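Local coordinates for protein alpha-L-rhamnosidase (Aspergillus terreus, PDB 6GSZ) that probably hydrolyses terminal non-reducing alpha-L-rhamnose residues in alpha-L-rhamnosides, as a glycosylated, calcium-binding glycoside hydrolase, at residues V568-R573 against Q641-T646; A604-S609 against A634-E639; N198-T203 against L229-V234. All blocks are in the same frame, centred on the assembly; numbering follows the deposited sequence.

Contact 1: V568-R573 against Q641-T646; sequences VGLWDR and QKAWIT. With NAG (2-acetamido-2-deoxy-beta-D-glucopyranose), chain G.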
loop_
_atom_site.group_PDB
_atom_site.type_symbol
_atom_site.label_atom_id
_atom_site.label_comp_id
_atom_site.label_asym_id
_atom_site.label_seq_id
_atom_site.Cartn_x
_atom_site.Cartn_y
_atom_site.Cartn_z
ATOM N N VAL A 568 16.053 27.049 21.206
ATOM C CA VAL A 568 15.763 26.153 22.352
ATOM C C VAL A 568 15.429 24.732 21.871
ATOM O O VAL A 568 15.049 23.905 22.646
ATOM C CB VAL A 568 14.631 26.703 23.236
ATOM C CG1 VAL A 568 15.007 28.041 23.860
ATOM C CG2 VAL A 568 13.299 26.804 22.503
ATOM N N GLY A 569 15.559 24.455 20.580
ATOM C CA GLY A 569 15.434 23.094 20.073
ATOM C C GLY A 569 14.079 22.730 19.470
ATOM O O GLY A 569 13.914 21.561 19.046
ATOM N N LEU A 570 13.103 23.651 19.497
ATOM C CA LEU A 570 11.836 23.431 18.829
ATOM C C LEU A 570 12.021 23.802 17.347
ATOM O O LEU A 570 13.143 24.079 16.927
ATOM C CB LEU A 570 10.708 24.207 19.521
ATOM C CG LEU A 570 10.398 23.765 20.960
ATOM C CD1 LEU A 570 9.348 24.688 21.579
ATOM C CD2 LEU A 570 9.946 22.303 21.005
ATOM N N TRP A 571 10.945 23.750 16.581
ATOM C CA TRP A 571 11.036 24.088 15.185
ATOM C C TRP A 571 11.381 25.569 14.993
ATOM O O TRP A 571 10.853 26.445 15.642
ATOM C CB TRP A 571 9.741 23.766 14.457
ATOM C CG TRP A 571 9.609 22.366 13.938
ATOM C CD1 TRP A 571 8.986 21.315 14.529
ATOM C CD2 TRP A 571 10.124 21.856 12.704
ATOM N NE1 TRP A 571 9.069 20.194 13.774
ATOM C CE2 TRP A 571 9.745 20.495 12.620
ATOM C CE3 TRP A 571 10.812 22.429 11.628
ATOM C CZ2 TRP A 571 10.056 19.704 11.516
ATOM C CZ3 TRP A 571 11.145 21.639 10.553
ATOM C CH2 TRP A 571 10.756 20.298 10.490
ATOM N N ASP A 572 12.201 25.813 13.973
ATOM C CA ASP A 572 12.459 27.164 13.482
ATOM C C ASP A 572 11.137 27.746 12.956
ATOM O O ASP A 572 10.438 27.113 12.148
ATOM C CB ASP A 572 13.545 27.102 12.409
ATOM C CG ASP A 572 13.869 28.399 11.698
ATOM O OD1 ASP A 572 12.954 29.187 11.429
ATOM O OD2 ASP A 572 15.038 28.551 11.390
ATOM N N ARG A 573 10.763 28.919 13.475
ATOM C CA ARG A 573 9.440 29.493 13.205
ATOM C C ARG A 573 9.398 30.251 11.865
ATOM O O ARG A 573 8.404 30.938 11.609
ATOM C CB ARG A 573 8.961 30.348 14.384
ATOM C CG ARG A 573 8.470 29.540 15.585
ATOM C CD ARG A 573 9.547 29.153 16.543
ATOM N NE ARG A 573 8.899 28.781 17.798
ATOM C CZ ARG A 573 8.482 27.556 18.129
ATOM N NH1 ARG A 573 8.648 26.544 17.292
ATOM N NH2 ARG A 573 7.900 27.362 19.318
ATOM N N GLN A 641 5.630 23.512 26.461
ATOM C CA GLN A 641 4.740 24.132 27.450
ATOM C C GLN A 641 4.935 25.654 27.477
ATOM O O GLN A 641 3.949 26.414 27.414
ATOM C CB GLN A 641 4.975 23.495 28.819
ATOM C CG GLN A 641 4.519 22.042 28.864
ATOM C CD GLN A 641 5.052 21.282 30.054
ATOM O OE1 GLN A 641 5.814 21.816 30.860
ATOM N NE2 GLN A 641 4.692 20.009 30.115
ATOM N N LYS A 642 6.195 26.093 27.545
ATOM C CA LYS A 642 6.486 27.521 27.566
ATOM C C LYS A 642 5.916 28.225 26.333
ATOM O O LYS A 642 5.429 29.348 26.434
ATOM C CB LYS A 642 7.992 27.768 27.660
ATOM C CG LYS A 642 8.585 27.454 29.023
ATOM C CD LYS A 642 10.088 27.284 29.032
ATOM C CE LYS A 642 10.850 28.554 28.751
ATOM N NZ LYS A 642 12.311 28.298 28.880
ATOM N N ALA A 643 6.028 27.572 25.171
ATOM C CA ALA A 643 5.621 28.200 23.928
ATOM C C ALA A 643 4.094 28.216 23.725
ATOM O O ALA A 643 3.564 29.204 23.182
ATOM C CB ALA A 643 6.301 27.507 22.774
ATOM N N TRP A 644 3.389 27.140 24.119
ATOM C CA TRP A 644 2.051 26.858 23.615
ATOM C C TRP A 644 0.980 26.631 24.683
ATOM O O TRP A 644 -0.197 26.559 24.336
ATOM C CB TRP A 644 2.083 25.646 22.667
ATOM C CG TRP A 644 3.022 25.842 21.514
ATOM C CD1 TRP A 644 4.126 25.094 21.247
ATOM C CD2 TRP A 644 2.977 26.870 20.494
ATOM N NE1 TRP A 644 4.745 25.540 20.117
ATOM C CE2 TRP A 644 4.093 26.651 19.657
ATOM C CE3 TRP A 644 2.138 27.963 20.222
ATOM C CZ2 TRP A 644 4.354 27.431 18.533
ATOM C CZ3 TRP A 644 2.400 28.738 19.108
ATOM C CH2 TRP A 644 3.517 28.502 18.310
ATOM N N ILE A 645 1.364 26.505 25.956
ATOM C CA ILE A 645 0.399 26.203 27.023
ATOM C C ILE A 645 0.506 27.300 28.082
ATOM O O ILE A 645 1.608 27.562 28.606
ATOM C CB ILE A 645 0.624 24.817 27.648
ATOM C CG1 ILE A 645 0.716 23.717 26.597
ATOM C CG2 ILE A 645 -0.501 24.538 28.616
ATOM C CD1 ILE A 645 0.816 22.324 27.114
ATOM N N THR A 646 -0.618 27.951 28.385
ATOM C CA THR A 646 -0.604 28.987 29.432
ATOM C C THR A 646 -0.378 28.328 30.793
ATOM O O THR A 646 -0.563 27.128 30.938
ATOM C CB THR A 646 -1.920 29.779 29.466
ATOM O OG1 THR A 646 -2.986 28.930 29.897
ATOM C CG2 THR A 646 -2.267 30.347 28.118
HETATM C C1 NAG G . -6.568 30.858 32.112
HETATM C C2 NAG G . -5.512 31.497 31.135
HETATM C C3 NAG G . -6.223 32.207 29.935
HETATM C C4 NAG G . -7.438 31.460 29.399
HETATM C C5 NAG G . -8.357 31.065 30.551
HETATM C C6 NAG G . -9.512 30.184 30.107
HETATM C C7 NAG G . -3.331 31.942 32.307
HETATM C C8 NAG G . -2.344 32.948 32.851
HETATM N N2 NAG G . -4.533 32.393 31.819
HETATM O O3 NAG G . -5.433 32.323 28.753
HETATM O O4 NAG G . -8.107 32.232 28.371
HETATM O O5 NAG G . -7.625 30.242 31.442
HETATM O O6 NAG G . -10.370 29.965 31.235
HETATM O O7 NAG G . -3.002 30.788 32.305
#
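Arg573 and Trp644 bring a cationic and an aromatic side chain together. Arg573 NH2 lies 3.6 Å from Trp644 CZ2 and 3.7 Å from Trp644 NE1. The indole atom CZ2 sits over one face of the guanidinium. The two planes are 51° apart, so the groups do not lie flat on each other. The arginine chain and the indole run alongside each other, pointing opposite ways. At the edge of the guanidinium, in its plane, sits a methyl: Ala643 CB, 3.8 Å from Arg573 NH2.

The polar ends are joined through a third residue. Asp603 OD2 forms a salt bridge with Arg573 NH2 and a hydrogen bond with Trp644 NE1. One carboxylate oxygen thus serves both groups and probably helps fix their mutual position. Within its own segment, Arg573 NH1 donates to Trp571 O over 2.8 Å. The donor meets a lone pair in the carbonyl plane, but the bond is bent, with an N-H...O angle of 137°. The arginine chain turns sharply at chi2 (87°), which folds the guanidinium back toward this carbonyl.

The apolar part is a single pair, Leu570 CD1 and Ala643 CB, 4.3 Å apart. No hydrogen bond joins the two segments directly.

Thr646, just past the helix, has OG1 3.0 Å from O7 of an N-acetylglucosamine, close to glycosylated Asn648. The contact places the loop between helices 545-562 and 598-619 against the C-terminal end of helix 623-644. Helix 598-619 borders both sides: Leu570 touches its Asp603, and Trp644 packs on Tyr599 and Leu600.

Contact 2: A604-S609 against A634-E639; sequences AYLLHS and AKLTKE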
loop_
_atom_site.group_PDB
_atom_site.type_symbol
_atom_site.label_atom_id
_atom_site.label_comp_id
_atom_site.label_asym_id
_atom_site.label_seq_id
_atom_site.Cartn_x
_atom_site.Cartn_y
_atom_site.Cartn_z
ATOM N N ALA A 604 4.539 19.769 18.419
ATOM C CA ALA A 604 3.915 18.564 19.011
ATOM C C ALA A 604 4.463 17.311 18.320
ATOM O O ALA A 604 4.851 16.344 18.995
ATOM C CB ALA A 604 2.423 18.638 18.935
ATOM N N TYR A 605 4.510 17.349 16.970
ATOM C CA TYR A 605 5.025 16.217 16.233
ATOM C C TYR A 605 6.549 15.995 16.406
ATOM O O TYR A 605 7.021 14.845 16.343
ATOM C CB TYR A 605 4.633 16.293 14.756
ATOM C CG TYR A 605 3.296 15.675 14.470
ATOM C CD1 TYR A 605 2.117 16.399 14.616
ATOM C CD2 TYR A 605 3.199 14.349 14.089
ATOM C CE1 TYR A 605 0.880 15.844 14.335
ATOM C CE2 TYR A 605 1.960 13.776 13.823
ATOM C CZ TYR A 605 0.795 14.518 13.946
ATOM O OH TYR A 605 -0.426 13.926 13.685
ATOM N N LEU A 606 7.307 17.077 16.665
ATOM C CA LEU A 606 8.729 16.941 17.009
ATOM C C LEU A 606 8.868 16.151 18.320
ATOM O O LEU A 606 9.706 15.258 18.404
ATOM C CB LEU A 606 9.381 18.328 17.098
ATOM C CG LEU A 606 10.699 18.399 17.871
ATOM C CD1 LEU A 606 11.769 17.553 17.221
ATOM C CD2 LEU A 606 11.161 19.835 18.042
ATOM N N LEU A 607 8.072 16.508 19.325
ATOM C CA LEU A 607 8.101 15.772 20.582
ATOM C C LEU A 607 7.720 14.299 20.338
ATOM O O LEU A 607 8.354 13.400 20.857
ATOM C CB LEU A 607 7.153 16.432 21.581
ATOM C CG LEU A 607 7.741 17.497 22.500
ATOM C CD1 LEU A 607 8.766 16.903 23.417
ATOM C CD2 LEU A 607 8.356 18.643 21.798
ATOM N N HIS A 608 6.666 14.088 19.536
ATOM C CA HIS A 608 6.208 12.722 19.237
ATOM C C HIS A 608 7.335 11.917 18.550
ATOM O O HIS A 608 7.576 10.727 18.864
ATOM C CB HIS A 608 4.913 12.752 18.429
ATOM C CG HIS A 608 4.412 11.417 18.067
ATOM N ND1 HIS A 608 4.135 10.452 19.009
ATOM C CD2 HIS A 608 4.070 10.926 16.867
ATOM C CE1 HIS A 608 3.662 9.381 18.378
ATOM N NE2 HIS A 608 3.592 9.675 17.044
ATOM N N SER A 609 8.001 12.509 17.542
ATOM C CA SER A 609 9.105 11.794 16.906
ATOM C C SER A 609 10.251 11.485 17.880
ATOM O O SER A 609 10.913 10.445 17.761
ATOM C CB SER A 609 9.599 12.578 15.722
ATOM O OG SER A 609 8.832 12.270 14.561
ATOM N N ALA A 634 12.251 15.286 27.494
ATOM C CA ALA A 634 11.857 15.979 28.702
ATOM C C ALA A 634 12.154 17.477 28.583
ATOM O O ALA A 634 11.316 18.297 28.948
ATOM C CB ALA A 634 12.569 15.367 29.892
ATOM N N LYS A 635 13.333 17.840 28.049
ATOM C CA LYS A 635 13.700 19.254 27.939
ATOM C C LYS A 635 12.775 19.975 26.953
ATOM O O LYS A 635 12.303 21.102 27.211
ATOM C CB LYS A 635 15.182 19.410 27.585
ATOM C CG LYS A 635 16.170 18.978 28.671
ATOM C CD LYS A 635 16.010 19.649 30.012
ATOM N N LEU A 636 12.460 19.321 25.835
ATOM C CA LEU A 636 11.615 19.947 24.840
ATOM C C LEU A 636 10.137 19.956 25.229
ATOM O O LEU A 636 9.386 20.799 24.762
ATOM C CB LEU A 636 11.798 19.289 23.475
ATOM C CG LEU A 636 13.183 19.426 22.861
ATOM C CD1 LEU A 636 13.218 18.714 21.520
ATOM C CD2 LEU A 636 13.537 20.882 22.673
ATOM N N THR A 637 9.720 19.049 26.126
ATOM C CA THR A 637 8.386 19.103 26.643
ATOM C C THR A 637 8.199 20.426 27.430
ATOM O O THR A 637 7.180 21.116 27.292
ATOM C CB THR A 637 8.072 17.885 27.509
ATOM O OG1 THR A 637 7.994 16.692 26.728
ATOM C CG2 THR A 637 6.762 18.076 28.226
ATOM N N LYS A 638 9.205 20.781 28.240
ATOM C CA LYS A 638 9.218 22.074 28.965
ATOM C C LYS A 638 9.139 23.244 27.970
ATOM O O LYS A 638 8.334 24.175 28.155
ATOM C CB LYS A 638 10.433 22.202 29.896
ATOM C CG LYS A 638 10.578 23.540 30.620
ATOM C CD LYS A 638 11.859 23.667 31.454
ATOM C CE LYS A 638 11.994 25.030 32.102
ATOM N NZ LYS A 638 12.668 24.946 33.421
ATOM N N GLU A 639 9.923 23.164 26.877
ATOM C CA GLU A 639 9.900 24.248 25.863
ATOM C C GLU A 639 8.535 24.306 25.146
ATOM O O GLU A 639 8.021 25.396 24.884
ATOM C CB GLU A 639 11.044 24.097 24.865
ATOM C CG GLU A 639 12.413 24.185 25.459
ATOM C CD GLU A 639 12.707 25.486 26.198
ATOM O OE1 GLU A 639 12.077 26.536 25.862
ATOM O OE2 GLU A 639 13.601 25.469 27.087
#
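Leu607 and Leu636 carry most of this buried apolar contact. Leu607 points at the other helix and rests both methyl groups against the near side of Leu636 and the backbone that follows it. Leu607 CD1 is 3.9 Å from Leu636 CB. Leu607 CD2 lies at the same 3.9 Å from Leu636 CB and also packs on the carbonyl oxygen of that residue. Leu606 CD2 comes to 4.2 Å from Leu636 CD1, the two side chains crossing at about a right angle. Leu606 has two conformers, so this last touch is less certain.

Close packing against polar atoms comes next. Leu607 CD1 also reaches Thr637 OG1 at 3.4 Å. The first torsion of Thr637 (chi1 -69°) sets OG1 beside the backbone N, where it can hydrogen-bond to His633 O, one turn back in its own helix. No hydrogen bond crosses between the helices.

The axes come within 10.1 Å and run nearly antiparallel, at 167°. Helices 598-619 and 623-644 follow each other in the chain through a short turn. They make an antiparallel helical hairpin, consistent with the six-hairpin glycosidase family, whose catalytic domain is an (alpha/alpha)6 barrel.

Contact 3: N198-T203 against L229-V234; sequences NAIGVT and LLSLLV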
loop_
_atom_site.group_PDB
_atom_site.type_symbol
_atom_site.label_atom_id
_atom_site.label_comp_id
_atom_site.label_asym_id
_atom_site.label_seq_id
_atom_site.Cartn_x
_atom_site.Cartn_y
_atom_site.Cartn_z
ATOM N N ASN A 198 11.959 -21.224 -30.306
ATOM C CA ASN A 198 11.145 -20.441 -29.373
ATOM C C ASN A 198 11.271 -18.958 -29.733
ATOM O O ASN A 198 12.275 -18.544 -30.337
ATOM C CB ASN A 198 11.582 -20.625 -27.918
ATOM C CG ASN A 198 11.273 -22.001 -27.359
ATOM O OD1 ASN A 198 10.235 -22.187 -26.697
ATOM N ND2 ASN A 198 12.163 -22.972 -27.609
ATOM N N ALA A 199 10.304 -18.163 -29.273
ATOM C CA ALA A 199 10.412 -16.731 -29.388
ATOM C C ALA A 199 9.989 -16.067 -28.085
ATOM O O ALA A 199 9.117 -16.587 -27.402
ATOM C CB ALA A 199 9.563 -16.206 -30.527
ATOM N N ILE A 200 10.617 -14.920 -27.808
ATOM C CA ILE A 200 10.212 -14.020 -26.718
ATOM C C ILE A 200 9.934 -12.663 -27.345
ATOM O O ILE A 200 10.719 -12.185 -28.201
ATOM C CB ILE A 200 11.249 -13.966 -25.589
ATOM C CG1 ILE A 200 10.806 -12.996 -24.503
ATOM C CG2 ILE A 200 12.627 -13.610 -26.081
ATOM C CD1 ILE A 200 11.494 -13.210 -23.169
ATOM N N GLY A 201 8.809 -12.066 -26.959
ATOM C CA GLY A 201 8.477 -10.701 -27.333
ATOM C C GLY A 201 8.149 -9.896 -26.082
ATOM O O GLY A 201 7.469 -10.400 -25.169
ATOM N N VAL A 202 8.622 -8.658 -26.002
ATOM C CA VAL A 202 8.351 -7.820 -24.837
ATOM C C VAL A 202 7.921 -6.440 -25.341
ATOM O O VAL A 202 8.600 -5.848 -26.226
ATOM C CB VAL A 202 9.580 -7.658 -23.919
ATOM C CG1 VAL A 202 9.169 -6.911 -22.644
ATOM C CG2 VAL A 202 10.197 -9.006 -23.558
ATOM N N THR A 203 6.823 -5.919 -24.829
ATOM C CA THR A 203 6.429 -4.564 -25.089
ATOM C C THR A 203 6.830 -3.694 -23.918
ATOM O O THR A 203 6.559 -4.081 -22.755
ATOM C CB THR A 203 4.930 -4.415 -25.339
ATOM O OG1 THR A 203 4.516 -5.294 -26.388
ATOM C CG2 THR A 203 4.576 -2.985 -25.701
ATOM N N LEU A 229 14.904 -2.235 -22.197
ATOM C CA LEU A 229 14.545 -3.584 -21.723
ATOM C C LEU A 229 15.827 -4.270 -21.227
ATOM O O LEU A 229 16.852 -4.265 -21.898
ATOM C CB LEU A 229 14.001 -4.395 -22.909
ATOM C CG LEU A 229 13.758 -5.878 -22.645
ATOM C CD1 LEU A 229 12.692 -6.084 -21.587
ATOM C CD2 LEU A 229 13.438 -6.611 -23.917
ATOM N N LEU A 230 15.750 -4.904 -20.049
ATOM C CA LEU A 230 16.791 -5.828 -19.594
ATOM C C LEU A 230 16.126 -7.183 -19.363
ATOM O O LEU A 230 15.161 -7.264 -18.567
ATOM C CB LEU A 230 17.397 -5.307 -18.289
ATOM C CG LEU A 230 18.484 -6.210 -17.667
ATOM C CD1 LEU A 230 19.713 -6.304 -18.593
ATOM C CD2 LEU A 230 18.880 -5.708 -16.283
ATOM N N SER A 231 16.692 -8.254 -19.925
ATOM C CA SER A 231 16.056 -9.578 -19.885
ATOM C C SER A 231 17.150 -10.653 -19.881
ATOM O O SER A 231 18.074 -10.557 -20.671
ATOM C CB SER A 231 15.106 -9.722 -21.061
ATOM O OG SER A 231 14.393 -10.957 -21.066
ATOM N N LEU A 232 16.994 -11.685 -19.069
ATOM C CA LEU A 232 17.811 -12.871 -19.173
ATOM C C LEU A 232 16.899 -14.085 -19.010
ATOM O O LEU A 232 16.248 -14.229 -17.954
ATOM C CB LEU A 232 18.908 -12.875 -18.103
ATOM C CG LEU A 232 19.855 -14.082 -18.162
ATOM C CD1 LEU A 232 20.654 -14.052 -19.468
ATOM C CD2 LEU A 232 20.736 -14.146 -16.899
ATOM N N LEU A 233 16.890 -14.967 -20.004
ATOM C CA LEU A 233 16.235 -16.263 -19.943
ATOM C C LEU A 233 17.308 -17.311 -19.651
ATOM O O LEU A 233 18.331 -17.351 -20.315
ATOM C CB LEU A 233 15.544 -16.570 -21.269
ATOM C CG LEU A 233 14.764 -17.881 -21.286
ATOM C CD1 LEU A 233 13.475 -17.737 -20.523
ATOM C CD2 LEU A 233 14.482 -18.317 -22.710
ATOM N N VAL A 234 17.107 -18.091 -18.583
ATOM C CA VAL A 234 18.038 -19.134 -18.189
ATOM C C VAL A 234 17.285 -20.464 -18.263
ATOM O O VAL A 234 16.294 -20.658 -17.527
ATOM C CB VAL A 234 18.584 -18.889 -16.772
ATOM C CG1 VAL A 234 19.636 -19.935 -16.443
ATOM C CG2 VAL A 234 19.175 -17.501 -16.612
#
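Leu229 and Val202 meet between two beta sheets, each pointing its side chain at the other strand. From its CB, Leu229 sends CG anti to the backbone N (chi1 172°). CB stands well back from Val202. CG is nearer, at 4.7 Å from Val202 CG1, but the touching is left to the methyl groups. Leu229 CD1 is 3.8 Å from Val202 CG1 and 4.2 Å from Val202 CB. Leu229 CD2 is 4.0 Å from Val202 CB and equally 4.0 Å from Val202 CG2. The leucine fork therefore faces the valine fork, branch against branch, and Val202 CB is approached by both leucine methyls. The side chains lie at a slant to each other. Val202 has CG1 anti to its own backbone N (chi1 -173°), and this sets CG1 beside Leu229 CD1 and CG2 beside Leu229 CD2.

A second, looser approach lies further along. Ile200 CD1 is 4.2 Å from Ser231 OG, though Ser231 has two conformers and the distance holds for one of them. Ile200 and Val202 both face the opposing strand, as alternate residues of a strand do. Gly201, between them, has no side chain. No hydrogen bond joins the two segments; the contact is packing of buried side chains.

The two strands run in roughly opposite directions in separate sheets, stacked face to face as in a beta sandwich. Strand 196-205 lies between strands 156-161 and 132-140, and Ile200 and Val202 are hydrogen-bonded through their backbones to Lys136 and Phe134. Strand 228-237 lies between 242-246 and 144-154. Leu229 reaches Phe134 of strand 132-140 and Ile151 of strand 144-154, so it touches both sheets.

How the contacts relate
Contacts 1 and 2 are neighbours, with centres 9 Å apart, and both use helix 623-644. Contact 2 falls within the chain stretch that contact 1 spans. They touch: Leu570 CD1 is 3.6 Å from Glu639 O, and Val568 O is 3.4 Å from Leu636 CD2. Contact 3, in the alpha-L-rhamnosidase N-terminal domain rather than the six-hairpin glycosidase domain of the other two, has its centre about 59 Å from that of contact 1 and 55 Å from that of contact 2. None of the six segments holds a residue of the glucose pocket. A calcium ion is about 5 Å from the side chain of Thr637; the side chain of Val202 is about 11 Å from a bound calcium ion.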